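Local coordinates for protein malyl-CoA lyase/beta-methylmalyl-CoA lyase (Methylobacterium extorquens, PDB 5UGR) that binds magnesium and belongs to the HpcH/HpaI aldolase/citrate lyase family, folding as a TIM barrel in an assembly of six chains, at residues A[14-19]-A[259-264]; A[61-66]-A[94-99]; A[115-120]-A[133-138]; A[240-245]-A[266-271]. All blocks are in the same frame, centred on the assembly; numbering follows the deposited sequence.

Contact 1: residues A[14-19]-A[259-264]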
loop_
_atom_site.group_PDB
_atom_site.type_symbol
_atom_site.label_atom_id
_atom_site.label_comp_id
_atom_site.label_asym_id
_atom_site.label_seq_id
_atom_site.Cartn_x
_atom_site.Cartn_y
_atom_site.Cartn_z
ATOM N N HIS A 14 0.329 -8.006 -33.610
ATOM C CA HIS A 14 -0.979 -8.180 -32.994
ATOM C C HIS A 14 -1.996 -7.160 -33.535
ATOM O O HIS A 14 -2.697 -6.486 -32.780
ATOM C CB HIS A 14 -0.773 -8.043 -31.484
ATOM C CG HIS A 14 -1.875 -8.557 -30.650
ATOM N ND1 HIS A 14 -1.671 -8.956 -29.340
ATOM C CD2 HIS A 14 -3.183 -8.746 -30.900
ATOM C CE1 HIS A 14 -2.807 -9.392 -28.844
ATOM N NE2 HIS A 14 -3.739 -9.250 -29.762
ATOM N N ARG A 15 -2.076 -7.027 -34.848
ATOM C CA ARG A 15 -3.025 -6.091 -35.463
ATOM C C ARG A 15 -4.485 -6.545 -35.389
ATOM O O ARG A 15 -5.413 -5.739 -35.241
ATOM C CB ARG A 15 -2.642 -5.844 -36.925
ATOM C CG ARG A 15 -1.262 -5.284 -37.156
ATOM C CD ARG A 15 -0.840 -5.408 -38.587
ATOM N NE ARG A 15 -0.853 -6.780 -39.041
ATOM C CZ ARG A 15 -0.828 -7.150 -40.320
ATOM N NH1 ARG A 15 -0.759 -6.259 -41.308
ATOM N NH2 ARG A 15 -0.852 -8.424 -40.628
ATOM N N SER A 16 -4.668 -7.848 -35.577
ATOM C CA SER A 16 -5.956 -8.495 -35.669
ATOM C C SER A 16 -5.993 -9.678 -34.742
ATOM O O SER A 16 -5.034 -10.475 -34.680
ATOM C CB SER A 16 -6.227 -8.936 -37.122
ATOM O OG SER A 16 -5.175 -9.718 -37.652
ATOM N N GLU A 17 -7.102 -9.780 -33.993
ATOM C CA GLU A 17 -7.276 -10.882 -33.023
ATOM C C GLU A 17 -8.620 -11.507 -33.291
ATOM O O GLU A 17 -9.672 -10.913 -32.981
ATOM C CB GLU A 17 -7.156 -10.319 -31.612
ATOM C CG GLU A 17 -7.412 -11.314 -30.493
ATOM C CD GLU A 17 -7.061 -10.790 -29.097
ATOM O OE1 GLU A 17 -7.428 -11.450 -28.070
ATOM O OE2 GLU A 17 -6.394 -9.721 -29.029
ATOM N N LEU A 18 -8.593 -12.719 -33.881
ATOM C CA LEU A 18 -9.832 -13.383 -34.305
ATOM C C LEU A 18 -10.313 -14.329 -33.222
ATOM O O LEU A 18 -9.556 -15.191 -32.765
ATOM C CB LEU A 18 -9.568 -14.169 -35.588
ATOM C CG LEU A 18 -10.706 -15.002 -36.141
ATOM C CD1 LEU A 18 -11.783 -14.089 -36.687
ATOM C CD2 LEU A 18 -10.216 -15.927 -37.233
ATOM N N ALA A 19 -11.586 -14.178 -32.854
ATOM C CA ALA A 19 -12.276 -15.023 -31.916
ATOM C C ALA A 19 -12.950 -16.173 -32.631
ATOM O O ALA A 19 -13.737 -15.941 -33.543
ATOM C CB ALA A 19 -13.330 -14.220 -31.207
ATOM N N SER A 259 -14.739 -10.598 -42.157
ATOM C CA SER A 259 -14.582 -9.297 -42.829
ATOM C C SER A 259 -13.763 -8.276 -42.046
ATOM O O SER A 259 -13.159 -7.391 -42.615
ATOM C CB SER A 259 -15.931 -8.677 -43.118
ATOM O OG SER A 259 -16.632 -8.277 -41.918
ATOM N N GLN A 260 -13.716 -8.448 -40.748
ATOM C CA GLN A 260 -13.015 -7.493 -39.911
ATOM C C GLN A 260 -11.496 -7.679 -39.875
ATOM O O GLN A 260 -10.766 -6.760 -39.520
ATOM C CB GLN A 260 -13.590 -7.485 -38.517
ATOM C CG GLN A 260 -15.005 -6.990 -38.462
ATOM C CD GLN A 260 -15.652 -7.144 -37.122
ATOM O OE1 GLN A 260 -15.209 -7.933 -36.266
ATOM N NE2 GLN A 260 -16.751 -6.437 -36.927
ATOM N N ILE A 261 -11.025 -8.840 -40.304
ATOM C CA ILE A 261 -9.596 -9.134 -40.289
ATOM C C ILE A 261 -8.791 -8.188 -41.152
ATOM O O ILE A 261 -7.805 -7.612 -40.669
ATOM C CB ILE A 261 -9.320 -10.591 -40.703
ATOM C CG1 ILE A 261 -9.951 -11.584 -39.704
ATOM C CG2 ILE A 261 -7.834 -10.871 -40.798
ATOM C CD1 ILE A 261 -9.978 -13.022 -40.191
ATOM N N ASP A 262 -9.209 -7.990 -42.412
ATOM C CA ASP A 262 -8.452 -7.121 -43.318
ATOM C C ASP A 262 -8.540 -5.670 -42.828
ATOM O O ASP A 262 -7.584 -4.890 -42.979
ATOM C CB ASP A 262 -8.988 -7.226 -44.750
ATOM C CG ASP A 262 -8.556 -8.510 -45.454
ATOM O OD1 ASP A 262 -7.711 -9.272 -44.947
ATOM O OD2 ASP A 262 -9.123 -8.774 -46.525
ATOM N N LEU A 263 -9.682 -5.308 -42.246
ATOM C CA LEU A 263 -9.886 -3.924 -41.787
ATOM C C LEU A 263 -8.903 -3.612 -40.640
ATOM O O LEU A 263 -8.231 -2.582 -40.668
ATOM C CB LEU A 263 -11.325 -3.622 -41.371
ATOM C CG LEU A 263 -12.423 -3.851 -42.386
ATOM C CD1 LEU A 263 -13.768 -3.619 -41.772
ATOM C CD2 LEU A 263 -12.209 -2.948 -43.566
ATOM N N ALA A 264 -8.769 -4.544 -39.684
ATOM C CA ALA A 264 -7.826 -4.372 -38.556
ATOM C C ALA A 264 -6.407 -4.405 -39.060
ATOM O O ALA A 264 -5.566 -3.561 -38.657
ATOM C CB ALA A 264 -8.045 -5.429 -37.490
#
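L18 turns its CG anti to its own backbone N (chi1 176°), and I261 sends CG1 anti to its carbonyl carbon (chi1 -63°) with the rest of the branch extended. These torsions bring the methyl ends of the two side chains together, the chains slanting across one another: L18 CD1 lies 4.1 Å from I261 CD1, and L18 CD2 touches the same methyl. Long branched residues suit this place because the helix axis stands 8.1 Å from the strand axis and the gap has to be bridged by side chains. One turn further along the helix the spacing shrinks, and small residues take over. A264 CB comes within 4.0 Å of S16 CB and presses on the backbone as well, 3.5 Å from R15 O; the methyl of A264 fits so close an approach. No hydrogen bond joins the two segments. The hydroxyl of S16 is nevertheless engaged, with N265 in the next position of the helix and with the backbone of D37, while the guanidinium of R15 forms a salt bridge with D37. On the other side of the strand, H14 NE2 donates to E17 OE2 at 2.8 Å, in the plane of its ring but from above the plane of the carboxylate. Strand and helix run nearly antiparallel, at 166°. This is the closing seam of a TIM barrel: the helix that follows the eighth strand, 252-255, leans on the outside of the first strand, 16-21.

Contact 2: residues A[61-66]-A[94-99]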
loop_
_atom_site.group_PDB
_atom_site.type_symbol
_atom_site.label_atom_id
_atom_site.label_comp_id
_atom_site.label_asym_id
_atom_site.label_seq_id
_atom_site.Cartn_x
_atom_site.Cartn_y
_atom_site.Cartn_z
ATOM N N GLN A 61 -7.890 -31.095 -30.293
ATOM C CA GLN A 61 -7.734 -31.703 -31.633
ATOM C C GLN A 61 -7.290 -30.620 -32.633
ATOM O O GLN A 61 -6.323 -30.822 -33.416
ATOM C CB GLN A 61 -9.048 -32.419 -32.069
ATOM C CG GLN A 61 -9.087 -32.708 -33.570
ATOM C CD GLN A 61 -10.204 -33.620 -34.004
ATOM O OE1 GLN A 61 -9.943 -34.604 -34.646
ATOM N NE2 GLN A 61 -11.460 -33.284 -33.679
ATOM N N ALA A 62 -7.937 -29.423 -32.552
ATOM C CA ALA A 62 -7.621 -28.377 -33.515
ATOM C C ALA A 62 -6.168 -27.872 -33.332
ATOM O O ALA A 62 -5.434 -27.703 -34.332
ATOM C CB ALA A 62 -8.597 -27.213 -33.376
ATOM N N LEU A 63 -5.742 -27.655 -32.094
ATOM C CA LEU A 63 -4.392 -27.202 -31.872
ATOM C C LEU A 63 -3.336 -28.207 -32.281
ATOM O O LEU A 63 -2.262 -27.826 -32.746
ATOM C CB LEU A 63 -4.155 -26.811 -30.392
ATOM C CG LEU A 63 -4.801 -25.508 -29.948
ATOM C CD1 LEU A 63 -4.786 -25.461 -28.436
ATOM C CD2 LEU A 63 -4.050 -24.351 -30.540
ATOM N N ASN A 64 -3.660 -29.497 -32.156
ATOM C CA ASN A 64 -2.704 -30.533 -32.500
ATOM C C ASN A 64 -2.674 -30.924 -33.947
ATOM O O ASN A 64 -1.617 -31.379 -34.440
ATOM C CB ASN A 64 -3.001 -31.731 -31.633
ATOM C CG ASN A 64 -2.501 -31.541 -30.214
ATOM O OD1 ASN A 64 -1.669 -30.673 -29.926
ATOM N ND2 ASN A 64 -2.982 -32.352 -29.334
ATOM N N ASP A 65 -3.809 -30.779 -34.631
ATOM C CA ASP A 65 -3.950 -31.315 -36.018
ATOM C C ASP A 65 -3.910 -30.284 -37.179
ATOM O O ASP A 65 -3.599 -30.654 -38.315
ATOM C CB ASP A 65 -5.297 -32.063 -36.155
ATOM C CG ASP A 65 -5.391 -33.281 -35.318
ATOM O OD1 ASP A 65 -4.383 -33.716 -34.731
ATOM O OD2 ASP A 65 -6.533 -33.807 -35.277
ATOM N N LEU A 66 -4.331 -29.040 -36.896
ATOM C CA LEU A 66 -4.527 -28.095 -37.990
ATOM C C LEU A 66 -3.237 -27.333 -38.202
ATOM O O LEU A 66 -2.346 -27.290 -37.341
ATOM C CB LEU A 66 -5.655 -27.107 -37.638
ATOM C CG LEU A 66 -7.041 -27.730 -37.567
ATOM C CD1 LEU A 66 -8.140 -26.722 -37.250
ATOM C CD2 LEU A 66 -7.401 -28.530 -38.829
ATOM N N GLU A 94 -1.457 -29.446 -21.022
ATOM C CA GLU A 94 -0.776 -30.759 -21.029
ATOM C C GLU A 94 -0.642 -31.312 -22.433
ATOM O O GLU A 94 0.405 -31.857 -22.766
ATOM C CB GLU A 94 -1.501 -31.755 -20.116
ATOM C CG GLU A 94 -1.224 -31.573 -18.634
ATOM C CD GLU A 94 -1.876 -32.631 -17.753
ATOM O OE1 GLU A 94 -2.627 -33.502 -18.251
ATOM O OE2 GLU A 94 -1.575 -32.597 -16.531
ATOM N N ALA A 95 -1.710 -31.165 -23.237
ATOM C CA ALA A 95 -1.819 -31.874 -24.531
ATOM C C ALA A 95 -1.289 -31.138 -25.737
ATOM O O ALA A 95 -1.110 -31.763 -26.780
ATOM C CB ALA A 95 -3.251 -32.289 -24.771
ATOM N N CYS A 96 -1.080 -29.812 -25.615
ATOM C CA CYS A 96 -0.975 -28.987 -26.830
ATOM C C CYS A 96 0.237 -28.074 -26.813
ATOM O O CYS A 96 0.127 -26.874 -26.499
ATOM C CB CYS A 96 -2.244 -28.180 -27.051
ATOM S SG CYS A 96 -3.784 -29.099 -27.117
ATOM N N PRO A 97 1.423 -28.598 -27.171
ATOM C CA PRO A 97 2.627 -27.757 -27.307
ATOM C C PRO A 97 2.435 -26.542 -28.256
ATOM O O PRO A 97 3.140 -25.548 -28.097
ATOM C CB PRO A 97 3.676 -28.716 -27.913
ATOM C CG PRO A 97 3.175 -30.068 -27.655
ATOM C CD PRO A 97 1.713 -30.024 -27.417
ATOM N N ARG A 98 1.561 -26.638 -29.253
ATOM C CA ARG A 98 1.335 -25.537 -30.211
ATOM C C ARG A 98 0.796 -24.272 -29.569
ATOM O O ARG A 98 0.960 -23.191 -30.089
ATOM C CB ARG A 98 0.458 -25.988 -31.383
ATOM C CG ARG A 98 0.175 -24.942 -32.463
ATOM C CD ARG A 98 1.454 -24.508 -33.121
ATOM N NE ARG A 98 1.318 -23.463 -34.110
ATOM C CZ ARG A 98 1.235 -22.160 -33.788
ATOM N NH1 ARG A 98 1.163 -21.783 -32.507
ATOM N NH2 ARG A 98 1.176 -21.243 -34.756
ATOM N N LEU A 99 0.103 -24.419 -28.443
ATOM C CA LEU A 99 -0.455 -23.246 -27.769
ATOM C C LEU A 99 0.652 -22.257 -27.434
ATOM O O LEU A 99 1.668 -22.615 -26.834
ATOM C CB LEU A 99 -1.197 -23.688 -26.515
ATOM C CG LEU A 99 -1.997 -22.593 -25.834
ATOM C CD1 LEU A 99 -3.141 -22.065 -26.672
ATOM C CD2 LEU A 99 -2.459 -23.064 -24.453
#
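L63 is the apolar centre of this contact, and its side chain can be followed outward from helix 52-65. L63 CB lies 4.0 Å from C96 SG. From there chi1 (-73°) sets CG beside the backbone N, and the branch ending in CD1 reaches between two residues of the turn: L63 CD1 is 4.0 Å from C96 CB and 4.2 Å from L99 CD1. A leucine fits because it fills the angle between cysteine and leucine, and the type I turn from C96 to L99 presents both to it. The backbone of L63 is covered too, since R98 CB packs 3.6 Å from L63 O. The aliphatic start of R98 thus serves the contact, while its guanidinium leads off to a salt bridge with D100 and to the carbonyls of G69 and K71.

At the more exposed border N64 supplies the single hydrogen bond across the contact. N64 ND2 donates to A95 O at 3.2 Å (151° at the hydrogen); the acceptor lies close to the amide plane, but the donor stands above the plane of the A95 carbonyl. The other arm of the amide, N64 OD1, rests against C96 CA at 3.6 Å. A95 is the last residue of helix 85-95, and asparagine can reach a carbonyl there while keeping a short side chain. Apolar contacts of L63 dominate, so the one rather long hydrogen bond probably adds orientation more than strength.

Contact 3: residues A[115-120]-A[133-138]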
loop_
_atom_site.group_PDB
_atom_site.type_symbol
_atom_site.label_atom_id
_atom_site.label_comp_id
_atom_site.label_asym_id
_atom_site.label_seq_id
_atom_site.Cartn_x
_atom_site.Cartn_y
_atom_site.Cartn_z
ATOM N N ALA A 115 -2.721 -16.580 -9.979
ATOM C CA ALA A 115 -3.282 -17.933 -9.888
ATOM C C ALA A 115 -3.074 -18.735 -11.141
ATOM O O ALA A 115 -2.749 -19.941 -11.048
ATOM C CB ALA A 115 -4.749 -17.868 -9.494
ATOM N N ILE A 116 -3.314 -18.100 -12.295
ATOM C CA ILE A 116 -3.133 -18.803 -13.571
ATOM C C ILE A 116 -1.654 -19.042 -13.838
ATOM O O ILE A 116 -1.280 -20.060 -14.440
ATOM C CB ILE A 116 -3.849 -18.065 -14.717
ATOM C CG1 ILE A 116 -5.298 -17.758 -14.334
ATOM C CG2 ILE A 116 -3.795 -18.879 -16.023
ATOM C CD1 ILE A 116 -6.111 -18.859 -13.765
ATOM N N ASP A 117 -0.796 -18.123 -13.399
ATOM C CA ASP A 117 0.660 -18.289 -13.550
ATOM C C ASP A 117 1.140 -19.538 -12.741
ATOM O O ASP A 117 1.890 -20.351 -13.287
ATOM C CB ASP A 117 1.325 -16.992 -13.106
ATOM C CG ASP A 117 2.687 -16.744 -13.682
ATOM O OD1 ASP A 117 3.282 -17.659 -14.297
ATOM O OD2 ASP A 117 3.207 -15.616 -13.425
ATOM N N VAL A 118 0.655 -19.726 -11.504
ATOM C CA VAL A 118 1.015 -20.877 -10.712
ATOM C C VAL A 118 0.665 -22.160 -11.507
ATOM O O VAL A 118 1.527 -23.033 -11.687
ATOM C CB VAL A 118 0.299 -20.864 -9.369
ATOM C CG1 VAL A 118 0.522 -22.174 -8.643
ATOM C CG2 VAL A 118 0.805 -19.691 -8.482
ATOM N N LEU A 119 -0.590 -22.268 -11.940
ATOM C CA LEU A 119 -1.072 -23.508 -12.567
ATOM C C LEU A 119 -0.315 -23.757 -13.858
ATOM O O LEU A 119 0.136 -24.903 -14.120
ATOM C CB LEU A 119 -2.581 -23.407 -12.736
ATOM C CG LEU A 119 -3.268 -24.631 -13.354
ATOM C CD1 LEU A 119 -3.004 -25.898 -12.522
ATOM C CD2 LEU A 119 -4.752 -24.369 -13.459
ATOM N N THR A 120 -0.238 -22.741 -14.713
ATOM C CA THR A 120 0.454 -22.848 -15.995
ATOM C C THR A 120 1.909 -23.244 -15.815
ATOM O O THR A 120 2.416 -24.166 -16.519
ATOM C CB THR A 120 0.358 -21.533 -16.785
ATOM O OG1 THR A 120 -1.037 -21.197 -17.000
ATOM C CG2 THR A 120 1.038 -21.675 -18.121
ATOM N N ILE A 133 4.418 -20.181 -22.184
ATOM C CA ILE A 133 3.143 -19.533 -22.568
ATOM C C ILE A 133 3.116 -18.081 -22.068
ATOM O O ILE A 133 3.562 -17.775 -20.952
ATOM C CB ILE A 133 1.970 -20.346 -21.985
ATOM C CG1 ILE A 133 1.714 -21.578 -22.866
ATOM C CG2 ILE A 133 0.700 -19.519 -21.745
ATOM C CD1 ILE A 133 0.834 -22.613 -22.174
ATOM N N GLY A 134 2.565 -17.194 -22.894
ATOM C CA GLY A 134 2.311 -15.809 -22.488
ATOM C C GLY A 134 0.854 -15.632 -22.119
ATOM O O GLY A 134 0.010 -16.394 -22.547
ATOM N N PHE A 135 0.568 -14.532 -21.436
ATOM C CA PHE A 135 -0.783 -14.193 -21.040
ATOM C C PHE A 135 -1.283 -12.907 -21.723
ATOM O O PHE A 135 -0.544 -11.881 -21.865
ATOM C CB PHE A 135 -0.927 -13.993 -19.541
ATOM C CG PHE A 135 -0.719 -15.217 -18.675
ATOM C CD1 PHE A 135 -0.860 -16.520 -19.154
ATOM C CD2 PHE A 135 -0.508 -15.064 -17.332
ATOM C CE1 PHE A 135 -0.754 -17.602 -18.307
ATOM C CE2 PHE A 135 -0.420 -16.161 -16.480
ATOM C CZ PHE A 135 -0.530 -17.452 -16.987
ATOM N N GLU A 136 -2.562 -12.918 -22.043
ATOM C CA GLU A 136 -3.320 -11.711 -22.363
ATOM C C GLU A 136 -4.448 -11.678 -21.319
ATOM O O GLU A 136 -5.000 -12.703 -20.945
ATOM C CB GLU A 136 -3.924 -11.773 -23.771
ATOM C CG GLU A 136 -4.758 -10.567 -24.184
ATOM C CD GLU A 136 -5.260 -10.738 -25.654
ATOM O OE1 GLU A 136 -4.382 -11.010 -26.530
ATOM O OE2 GLU A 136 -6.517 -10.632 -25.865
ATOM N N VAL A 137 -4.779 -10.477 -20.835
ATOM C CA VAL A 137 -5.900 -10.302 -19.917
ATOM C C VAL A 137 -6.986 -9.490 -20.549
ATOM O O VAL A 137 -6.735 -8.515 -21.240
ATOM C CB VAL A 137 -5.454 -9.701 -18.583
ATOM C CG1 VAL A 137 -4.550 -10.631 -17.809
ATOM C CG2 VAL A 137 -4.929 -8.373 -18.743
ATOM N N LEU A 138 -8.211 -9.893 -20.294
ATOM C CA LEU A 138 -9.383 -9.110 -20.658
ATOM C C LEU A 138 -9.777 -8.190 -19.514
ATOM O O LEU A 138 -10.008 -8.667 -18.366
ATOM C CB LEU A 138 -10.545 -10.040 -21.001
ATOM C CG LEU A 138 -10.855 -10.174 -22.473
ATOM C CD1 LEU A 138 -11.518 -11.493 -22.794
ATOM C CD2 LEU A 138 -11.664 -9.007 -22.965
#
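The ring of F135 meets helix 115-120 with its rim, and neither segment lays an atom squarely over its faces. At the edge and close to the ring plane come T120 OG1, 3.8 Å from F135 CZ, and the backbone of D117, whose N is 3.7 Å from the same CZ. I116 approaches obliquely, its CG2 3.7 Å from F135 CZ. With CG beside the backbone N (chi1 -66°), the ring reaches outward from the strand, and a long flat side chain is what can span the 10.5 Å between helix and strand axes.

Helix 110-127 is the connection of a beta-alpha-beta unit in the TIM barrel, crossing over from strand 101-104 to strand 134-139. Its direction here is roughly antiparallel to the strand, at 154°. F135 meets I116, D117 and T120, and I133 meets the T120 end of the same turn.

The hydroxyl of T120 lies beside the ring with its hydrogen bond made within the helix, which probably eases an apolar setting: T120 OG1 donates to I116 O at 2.8 Å, reaching that oxygen from the face opposite to T120 N, so two bonds hold the carbonyl. The methyl branch of T120 goes to a different neighbour, T120 CG2 lying 4.2 Å from I133 CD1. D117 offers its CB to the ring, 3.9 Å from F135 CE2, and sends its carboxylate to S155 and R157; R157 in turn touches the ring of F135. On the helix surface beyond, A115 and V118 pack against V118 and A115 of a second subunit.

Contact 4: residues A[240-245]-A[266-271]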
loop_
_atom_site.group_PDB
_atom_site.type_symbol
_atom_site.label_atom_id
_atom_site.label_comp_id
_atom_site.label_asym_id
_atom_site.label_seq_id
_atom_site.Cartn_x
_atom_site.Cartn_y
_atom_site.Cartn_z
ATOM N N SER A 240 -13.756 3.379 -38.415
ATOM C CA SER A 240 -13.706 4.560 -37.569
ATOM C C SER A 240 -13.276 4.208 -36.137
ATOM O O SER A 240 -12.397 4.851 -35.556
ATOM C CB SER A 240 -15.065 5.284 -37.550
ATOM O OG SER A 240 -15.121 6.255 -36.527
ATOM N N ALA A 241 -13.888 3.189 -35.557
ATOM C CA ALA A 241 -13.545 2.770 -34.209
ATOM C C ALA A 241 -12.068 2.343 -34.109
ATOM O O ALA A 241 -11.362 2.681 -33.147
ATOM C CB ALA A 241 -14.427 1.607 -33.762
ATOM N N ALA A 242 -11.620 1.582 -35.117
ATOM C CA ALA A 242 -10.229 1.130 -35.164
ATOM C C ALA A 242 -9.263 2.298 -35.288
ATOM O O ALA A 242 -8.249 2.312 -34.551
ATOM C CB ALA A 242 -10.037 0.149 -36.298
ATOM N N ARG A 243 -9.518 3.227 -36.224
ATOM C CA ARG A 243 -8.628 4.337 -36.380
ATOM C C ARG A 243 -8.605 5.235 -35.160
ATOM O O ARG A 243 -7.567 5.833 -34.849
ATOM C CB ARG A 243 -8.973 5.125 -37.644
ATOM C CG ARG A 243 -8.580 4.392 -38.924
ATOM C CD ARG A 243 -9.104 5.111 -40.185
ATOM N NE ARG A 243 -8.536 4.490 -41.370
ATOM C CZ ARG A 243 -9.001 4.622 -42.615
ATOM N NH1 ARG A 243 -8.367 3.964 -43.574
ATOM N NH2 ARG A 243 -10.062 5.393 -42.899
ATOM N N ARG A 244 -9.735 5.346 -34.464
ATOM C CA ARG A 244 -9.806 6.182 -33.269
ATOM C C ARG A 244 -8.901 5.603 -32.154
ATOM O O ARG A 244 -8.044 6.312 -31.590
ATOM C CB ARG A 244 -11.252 6.349 -32.781
ATOM C CG ARG A 244 -11.349 7.103 -31.495
ATOM C CD ARG A 244 -12.758 7.483 -31.039
ATOM N NE ARG A 244 -13.595 6.344 -30.716
ATOM C CZ ARG A 244 -14.507 5.791 -31.513
ATOM N NH1 ARG A 244 -14.780 6.264 -32.730
ATOM N NH2 ARG A 244 -15.203 4.770 -31.066
ATOM N N CYS A 245 -8.997 4.298 -31.871
ATOM C CA CYS A 245 -8.115 3.767 -30.843
ATOM C C CYS A 245 -6.680 3.679 -31.327
ATOM O O CYS A 245 -5.761 3.837 -30.526
ATOM C CB CYS A 245 -8.630 2.476 -30.291
ATOM S SG CYS A 245 -8.536 1.038 -31.308
ATOM N N GLU A 266 -5.210 -3.530 -41.887
ATOM C CA GLU A 266 -4.848 -2.301 -42.601
ATOM C C GLU A 266 -4.642 -1.131 -41.622
ATOM O O GLU A 266 -3.673 -0.384 -41.731
ATOM C CB GLU A 266 -5.953 -1.918 -43.595
ATOM C CG GLU A 266 -5.649 -0.595 -44.318
ATOM C CD GLU A 266 -6.329 -0.474 -45.691
ATOM O OE1 GLU A 266 -7.576 -0.625 -45.765
ATOM O OE2 GLU A 266 -5.602 -0.220 -46.697
ATOM N N VAL A 267 -5.567 -0.972 -40.655
ATOM C CA VAL A 267 -5.507 0.189 -39.779
ATOM C C VAL A 267 -4.269 0.142 -38.888
ATOM O O VAL A 267 -3.612 1.187 -38.714
ATOM C CB VAL A 267 -6.775 0.266 -38.910
ATOM C CG1 VAL A 267 -6.596 1.226 -37.746
ATOM C CG2 VAL A 267 -7.948 0.687 -39.767
ATOM N N PHE A 268 -3.929 -1.045 -38.348
ATOM C CA PHE A 268 -2.890 -1.152 -37.335
ATOM C C PHE A 268 -1.494 -1.487 -37.886
ATOM O O PHE A 268 -0.550 -1.693 -37.113
ATOM C CB PHE A 268 -3.304 -2.155 -36.246
ATOM C CG PHE A 268 -4.506 -1.710 -35.450
ATOM C CD1 PHE A 268 -4.365 -0.779 -34.438
ATOM C CD2 PHE A 268 -5.757 -2.156 -35.744
ATOM C CE1 PHE A 268 -5.466 -0.363 -33.713
ATOM C CE2 PHE A 268 -6.858 -1.745 -35.026
ATOM C CZ PHE A 268 -6.728 -0.811 -34.024
ATOM N N THR A 269 -1.360 -1.539 -39.213
ATOM C CA THR A 269 -0.031 -1.535 -39.819
ATOM C C THR A 269 0.670 -0.209 -39.419
ATOM O O THR A 269 0.117 0.852 -39.618
ATOM C CB THR A 269 -0.197 -1.694 -41.311
ATOM O OG1 THR A 269 -0.685 -3.021 -41.564
ATOM C CG2 THR A 269 1.160 -1.547 -42.031
ATOM N N PRO A 270 1.909 -0.268 -38.896
ATOM C CA PRO A 270 2.593 1.014 -38.587
ATOM C C PRO A 270 2.914 1.814 -39.847
ATOM O O PRO A 270 3.090 1.218 -40.916
ATOM C CB PRO A 270 3.875 0.580 -37.865
ATOM C CG PRO A 270 4.047 -0.861 -38.185
ATOM C CD PRO A 270 2.699 -1.430 -38.493
ATOM N N SER A 271 2.953 3.153 -39.733
ATOM C CA SER A 271 3.302 3.989 -40.930
ATOM C C SER A 271 4.729 3.726 -41.332
ATOM O O SER A 271 5.571 3.331 -40.494
ATOM C CB SER A 271 3.135 5.480 -40.670
ATOM O OG SER A 271 4.111 5.984 -39.772
#
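The backbone oxygen of A242 is hemmed in by carbon from helix 259-268: F268 CZ stands 3.5 Å from A242 O, coming at an oblique attitude of the ring, and V267 CG1 lies 3.8 Å from the same oxygen. The methyl of A242 meets the same pair, A242 CB being 3.9 Å from V267 CG1 and equally near the CE2 corner of F268. That small methyl suits a place where the main chains come close: the nearest CA atoms across the contact, those of R243 and V267, are 6.2 Å apart. V267 has CG1 anti to its backbone N (chi1 165°), and this branch serves twice: besides touching A242 it covers one face of the neighbouring F268 ring, 3.9 Å above the plane and over the centre. The edge of that ring is taken by sulfur. C245 SG lies 3.8 Å from F268 CZ; from the ring centroid, 5.1 Å away, it is 88° off the normal, a sulfur-aromatic contact in which the thiol sits beside the ring where C-H groups point outward. At the solvent side R243, modelled in two conformers, lays its CG against V267, R243 CG being 3.9 Å from V267 CG2.

A fourth subunit borders this helix pair: R175 of that chain donates to V267 O, and R244, which also forms a salt bridge with D204 of its own chain, reaches S187 O of the fourth subunit. No hydrogen bond joins the two segments. Their adhesion rests on methyl, ring and sulfur surfaces, which leaves V267 O and the guanidinium of R244 to bond to the fourth subunit.

Contacts 1 and 4 share helix 259-268 and lie 11 Å apart between centres; R15 NH1 joins them through a probable hydrogen bond of 3.2 Å to T269 OG1. Contacts 1 and 3 use two strands of the same barrel. They meet in its interior, where two like-charged groups lie unusually close, E17 OE1 being 2.5 Å from E136 OE2, although the contact centres are 23 Å apart. Contact 2 adjoins contact 3 through L99 CD2 and I133 CD1, 4.0 Å apart, and is far from contact 4, at 32 Å between centres. The magnesium ligands are D45, E140 and D167; E140 directly follows strand 134-139, which contact 3 anchors to its helix.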